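Local coordinates for Non-structural protein 2 (Infectious bronchitis virus, PDB 7F52) that is a coronavirus replicase product of uncertain role, probably released from the viral polyprotein and possibly involved in modulating host-cell processes, at residues S20-E25 and V87-S92. Residues are numbered along the deposited sequence; the frame is centred on the assembly and turned at random.
Sequences SKDIPE and VLKATS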
ATOM      1  N   SER A  20      42.483  -9.577 -29.013  1.00102.38           N
ATOM      2  CA  SER A  20      41.838 -10.599 -29.845  1.00103.65           C
ATOM      3  C   SER A  20      40.553 -11.122 -29.199  1.00102.89           C
ATOM      4  O   SER A  20      40.452 -11.206 -27.975  1.00100.09           O
ATOM      5  CB  SER A  20      42.836 -11.716 -30.178  1.00105.22           C
ATOM      6  OG  SER A  20      42.291 -12.623 -31.120  1.00109.63           O
ATOM      7  N   LYS A  21      39.587 -11.487 -30.042  1.00103.37           N
ATOM      8  CA  LYS A  21      38.275 -11.951 -29.596  1.00 99.46           C
ATOM      9  C   LYS A  21      39.170 -13.141 -29.313  1.00102.39           C
ATOM     10  O   LYS A  21      40.331 -13.151 -29.721  1.00104.25           O
ATOM     11  CB  LYS A  21      37.194 -11.677 -30.639  1.00101.84           C
ATOM     12  CG  LYS A  21      36.839 -10.232 -30.830  1.00101.02           C
ATOM     13  CD  LYS A  21      35.659 -10.124 -31.778  1.00100.82           C
ATOM     14  CE  LYS A  21      35.741  -8.857 -32.603  1.00102.82           C
ATOM     15  NZ  LYS A  21      34.656  -8.786 -33.614  1.00101.61           N
ATOM     16  N   ASP A  22      38.658 -14.131 -28.598  1.00101.15           N
ATOM     17  CA  ASP A  22      39.415 -15.361 -28.417  1.00103.13           C
ATOM     18  C   ASP A  22      40.615 -15.510 -27.497  1.00 99.39           C
ATOM     19  O   ASP A  22      41.278 -16.545 -27.482  1.00101.04           O
ATOM     20  CB  ASP A  22      39.523 -16.320 -29.618  1.00108.43           C
ATOM     21  CG  ASP A  22      40.785 -16.114 -30.441  1.00111.55           C
ATOM     22  OD1 ASP A  22      41.129 -14.953 -30.751  1.00110.75           O
ATOM     23  OD2 ASP A  22      41.420 -17.129 -30.803  1.00114.94           O
ATOM     24  N   ILE A  23      40.868 -14.464 -26.716  1.00 97.38           N
ATOM     25  CA  ILE A  23      41.810 -14.540 -25.606  1.00 93.40           C
ATOM     26  C   ILE A  23      41.196 -15.473 -24.557  1.00 95.85           C
ATOM     27  O   ILE A  23      39.970 -15.571 -24.447  1.00 94.34           O
ATOM     28  CB  ILE A  23      42.048 -13.139 -24.999  1.00 94.40           C
ATOM     29  CG1 ILE A  23      40.720 -12.492 -24.588  1.00 91.83           C
ATOM     30  CG2 ILE A  23      42.796 -12.251 -25.982  1.00 96.14           C
ATOM     31  CD1 ILE A  23      40.879 -11.105 -23.981  1.00 89.04           C
ATOM     32  N   PRO A  24      42.044 -16.168 -23.783  1.00 94.89           N
ATOM     33  CA  PRO A  24      41.531 -17.141 -22.811  1.00 93.23           C
ATOM     34  C   PRO A  24      40.905 -16.457 -21.598  1.00 86.81           C
ATOM     35  O   PRO A  24      41.228 -15.301 -21.301  1.00 83.60           O
ATOM     36  CB  PRO A  24      42.783 -17.930 -22.393  1.00 88.75           C
ATOM     37  CG  PRO A  24      43.901 -17.427 -23.266  1.00 92.51           C
ATOM     38  CD  PRO A  24      43.504 -16.058 -23.707  1.00 91.24           C
ATOM     39  N   GLU A  25      40.038 -17.189 -20.905  1.00 83.88           N
ATOM     40  CA  GLU A  25      39.354 -16.693 -19.718  1.00 75.82           C
ATOM     41  C   GLU A  25      40.279 -16.004 -18.716  1.00 79.11           C
ATOM     42  O   GLU A  25      39.960 -14.916 -18.234  1.00 78.40           O
ATOM     43  CB  GLU A  25      38.619 -17.843 -19.031  1.00 75.55           C
ATOM     44  CG  GLU A  25      37.291 -18.191 -19.675  1.00 72.02           C
ATOM     45  CD  GLU A  25      37.377 -19.286 -20.725  1.00 87.20           C
ATOM     46  OE1 GLU A  25      38.444 -19.452 -21.371  1.00 88.91           O
ATOM     47  OE2 GLU A  25      36.349 -19.977 -20.912  1.00 90.10           O
ATOM     48  N   VAL A  87      49.378  -5.018 -29.798  1.00131.40           N
ATOM     49  CA  VAL A  87      48.346  -6.075 -30.010  1.00128.43           C
ATOM     50  C   VAL A  87      48.352  -7.031 -28.817  1.00122.86           C
ATOM     51  O   VAL A  87      49.288  -6.960 -28.013  1.00121.73           O
ATOM     52  CB  VAL A  87      48.579  -6.825 -31.335  1.00126.63           C
ATOM     53  CG1 VAL A  87      47.294  -7.395 -31.917  1.00114.14           C
ATOM     54  CG2 VAL A  87      49.263  -5.940 -32.359  1.00132.52           C
ATOM     55  N   LEU A  88      47.319  -7.867 -28.715  1.00116.96           N
ATOM     56  CA  LEU A  88      47.214  -8.849 -27.639  1.00107.04           C
ATOM     57  C   LEU A  88      46.540 -10.043 -28.315  1.00104.99           C
ATOM     58  O   LEU A  88      45.871  -9.869 -29.331  1.00105.61           O
ATOM     59  CB  LEU A  88      46.566  -8.114 -26.467  1.00100.14           C
ATOM     60  CG  LEU A  88      46.864  -8.625 -25.064  1.00 97.97           C
ATOM     61  CD1 LEU A  88      48.139  -8.006 -24.517  1.00 99.86           C
ATOM     62  CD2 LEU A  88      45.684  -8.345 -24.155  1.00 94.79           C
ATOM     63  N   LYS A  89      46.711 -11.250 -27.775  1.00101.97           N
ATOM     64  CA  LYS A  89      46.113 -12.445 -28.388  1.00103.81           C
ATOM     65  C   LYS A  89      46.406 -13.583 -27.386  1.00 96.41           C
ATOM     66  O   LYS A  89      47.201 -13.393 -26.468  1.00 91.33           O
ATOM     67  CB  LYS A  89      46.390 -12.750 -29.884  1.00106.17           C
ATOM     68  CG  LYS A  89      46.181 -14.186 -30.401  1.00109.08           C
ATOM     69  CD  LYS A  89      45.119 -14.272 -31.501  1.00117.62           C
ATOM     70  CE  LYS A  89      44.748 -15.713 -31.904  1.00118.29           C
ATOM     71  NZ  LYS A  89      44.149 -15.804 -33.273  1.00118.91           N
ATOM     72  N   ALA A  90      45.747 -14.735 -27.556  1.00 97.30           N
ATOM     73  CA  ALA A  90      45.598 -15.785 -26.526  1.00 97.20           C
ATOM     74  C   ALA A  90      46.870 -16.176 -25.787  1.00 96.99           C
ATOM     75  O   ALA A  90      46.807 -16.631 -24.640  1.00 94.43           O
ATOM     76  CB  ALA A  90      44.879 -16.974 -27.114  1.00 94.93           C
ATOM     77  N   THR A  91      48.014 -16.049 -26.431  1.00 95.42           N
ATOM     78  CA  THR A  91      49.222 -16.541 -25.810  1.00 96.66           C
ATOM     79  C   THR A  91      49.972 -15.520 -24.966  1.00 96.69           C
ATOM     80  O   THR A  91      51.065 -15.782 -24.469  1.00 94.77           O
ATOM     81  CB  THR A  91      50.084 -17.116 -26.940  1.00 98.45           C
ATOM     82  OG1 THR A  91      49.907 -16.320 -28.118  1.00101.40           O
ATOM     83  CG2 THR A  91      49.644 -18.540 -27.250  1.00 93.37           C
ATOM     84  N   SER A  92      49.348 -14.359 -24.780  1.00 96.55           N
ATOM     85  CA  SER A  92      49.922 -13.311 -23.955  1.00 93.07           C
ATOM     86  C   SER A  92      49.808 -13.665 -22.477  1.00 92.04           C
ATOM     87  O   SER A  92      48.972 -14.481 -22.086  1.00 96.71           O
ATOM     88  CB  SER A  92      49.227 -11.981 -24.237  1.00 95.80           C
ATOM     89  OG  SER A  92      48.771 -11.927 -25.579  1.00 98.33           O
TER
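Two loops, each leading into a helix, meet near the N-terminal end of the elongated chain: S20, D22, I23 and P24, between strand 17-19 and helix 25-32, lie against L88, K89 and A90, ahead of helix 94-100. A90, with a single methyl for a side chain, lets its CA come within 4.1 Å of the CA of I23, whose own side chain leads off elsewhere. S20, buried and compact, lets the aliphatic part of K89 run over it, with S20 OG 3.3 Å from K89 CD. With its CG anti to the backbone N (chi1 160°) and a bend at chi2, the lysine passes the serine and carries its ammonium toward D22, whose side chain it crosses at a slant. The resulting salt bridge is long, D22 OD2 standing 3.9 Å from K89 NZ; both residues are exposed, a setting in which such a loose pairing of charges probably adds little.

The ring carbons of the puckered P24 lie on the carbonyl oxygen and methyl of A90. P24 CG sits 3.3 Å from A90 O, and P24 CD is 3.8 Å from A90 CB, a methyl group small enough to fit beside the ring and also to touch D22 O. P24 occupies the N-cap position of helix 25-32, where its restricted phi suits the entry into the helix. I23 turns CG2 to the backbone of K89, while its side chain also packs on L56 of helix 42-57; L88 reaches L97 and I100 of helix 94-100. K89 to S92 form a type I beta turn, closed by a hydrogen bond of 2.9 Å from S92 N to K89 O, and A90, its second residue, is the one that meets P24. Loop-to-loop packing of this kind, a proline N-cap set beside a type I beta turn, joins the approaches to two helices.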